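Local coordinates for RNA-induced transcriptional silencing complex protein tas3 (PDB 3D1D) that forms, with Ago1 and Chp1, the core of the RITS complex, which acts in RNA interference and heterochromatin formation in fission yeast, at residues Ser32-Ala37 with Leu58-Ser63. Sequence-based numbering, arbitrary orientation.
Sequences SSCAEA and LVFSAS
Ser33 makes a hydrogen bond across the segments: its OG donates to Ala62 O at 2.8 Å. The hydroxyl stands 60° out of the carbonyl plane, with a C=O...OG angle of 112°, so it approaches from above the carbonyl and not along a lone pair. A chi1 of 62° tucks OG over the backbone, between N and C, and brings it to Ala62 O. With an alanine at Ser33, Ala62 O would probably lose this donor, and residues 61-63 would be less firmly tied to helix 32-46. Alongside, Ser63 OG donates to Phe60 O at 2.6 Å.

Apolar packing carries much of the remaining contact. Cys34 CB packs against Val59 CG1 at 3.8 Å, while its SG reaches Ser63 CB at the same distance and meets the rim of the Phe60 ring roughly in line with its plane. Val59 CG1 also rests 3.5 Å from Cys34 O. One helical turn on, Ala37 CB lies 4.1 Å from Ala62 CB and also touches Val59 CA.

The contact thus joins the N-terminal part of helix 32-46 to the C-terminal part of helix 52-60 and the residues that follow, in this all-helical C-terminal part of Tas3. Phe28 of helix 26-30 covers Cys34 and Val59, helix 89-105 packs on Phe60 and Ser63, and Leu74 of the second subunit meets Ala37.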
# COMPACT_ATOMS: atom_id res chain seq x y z
N SER B 32 -5.27 -3.36 20.69
CA SER B 32 -3.92 -2.96 21.04
C SER B 32 -2.93 -3.36 19.96
O SER B 32 -1.89 -2.72 19.79
CB SER B 32 -3.50 -3.59 22.36
OG SER B 32 -3.49 -5.00 22.24
N SER B 33 -3.24 -4.43 19.23
CA SER B 33 -2.38 -4.92 18.16
C SER B 33 -2.24 -3.87 17.07
O SER B 33 -1.20 -3.77 16.42
CB SER B 33 -2.94 -6.22 17.57
OG SER B 33 -4.22 -6.01 16.98
N CYS B 34 -3.30 -3.10 16.86
CA CYS B 34 -3.29 -2.04 15.86
C CYS B 34 -2.33 -0.94 16.28
O CYS B 34 -1.67 -0.34 15.44
CB CYS B 34 -4.68 -1.44 15.68
SG CYS B 34 -5.80 -2.50 14.77
N ALA B 35 -2.27 -0.67 17.58
CA ALA B 35 -1.39 0.36 18.12
C ALA B 35 0.06 -0.08 17.96
O ALA B 35 0.88 0.64 17.39
CB ALA B 35 -1.70 0.60 19.59
N GLU B 36 0.37 -1.27 18.45
CA GLU B 36 1.72 -1.80 18.33
C GLU B 36 2.14 -1.75 16.87
O GLU B 36 3.33 -1.72 16.57
CB GLU B 36 1.76 -3.25 18.82
CG GLU B 36 1.51 -3.42 20.30
CD GLU B 36 1.66 -4.86 20.75
OE1 GLU B 36 2.28 -5.66 20.02
OE2 GLU B 36 1.16 -5.20 21.85
N ALA B 37 1.15 -1.75 15.98
CA ALA B 37 1.41 -1.70 14.54
C ALA B 37 1.72 -0.27 14.09
O ALA B 37 2.75 -0.02 13.45
CB ALA B 37 0.22 -2.25 13.77
N LEU B 58 -1.74 -1.96 6.64
CA LEU B 58 -0.81 -2.60 7.56
C LEU B 58 -1.32 -2.58 9.00
O LEU B 58 -1.16 -3.57 9.72
CB LEU B 58 0.56 -1.92 7.51
CG LEU B 58 1.36 -2.00 6.21
CD1 LEU B 58 2.63 -1.22 6.38
CD2 LEU B 58 1.66 -3.44 5.84
N VAL B 59 -1.92 -1.46 9.43
CA VAL B 59 -2.44 -1.33 10.79
C VAL B 59 -3.68 -2.19 11.02
O VAL B 59 -3.74 -2.95 11.99
CB VAL B 59 -2.81 0.15 11.16
CG1 VAL B 59 -3.51 0.19 12.50
CG2 VAL B 59 -1.56 1.01 11.24
N PHE B 60 -4.67 -2.09 10.14
CA PHE B 60 -5.89 -2.87 10.29
C PHE B 60 -5.71 -4.36 10.05
O PHE B 60 -6.55 -5.16 10.44
CB PHE B 60 -7.00 -2.34 9.38
CG PHE B 60 -7.53 -0.99 9.78
CD1 PHE B 60 -7.62 -0.63 11.13
CD2 PHE B 60 -7.93 -0.06 8.82
CE1 PHE B 60 -8.10 0.63 11.51
CE2 PHE B 60 -8.41 1.20 9.19
CZ PHE B 60 -8.50 1.54 10.54
N SER B 61 -4.62 -4.75 9.41
CA SER B 61 -4.39 -6.17 9.15
C SER B 61 -3.99 -6.87 10.44
O SER B 61 -4.14 -8.08 10.58
CB SER B 61 -3.32 -6.35 8.07
OG SER B 61 -2.14 -5.65 8.41
N ALA B 62 -3.48 -6.10 11.39
CA ALA B 62 -3.05 -6.64 12.67
C ALA B 62 -4.24 -6.82 13.63
O ALA B 62 -4.14 -7.52 14.65
CB ALA B 62 -2.01 -5.71 13.30
N SER B 63 -5.36 -6.20 13.30
CA SER B 63 -6.55 -6.30 14.14
C SER B 63 -6.97 -7.76 14.34
O SER B 63 -6.58 -8.63 13.57
CB SER B 63 -7.70 -5.52 13.49
OG SER B 63 -8.12 -6.16 12.30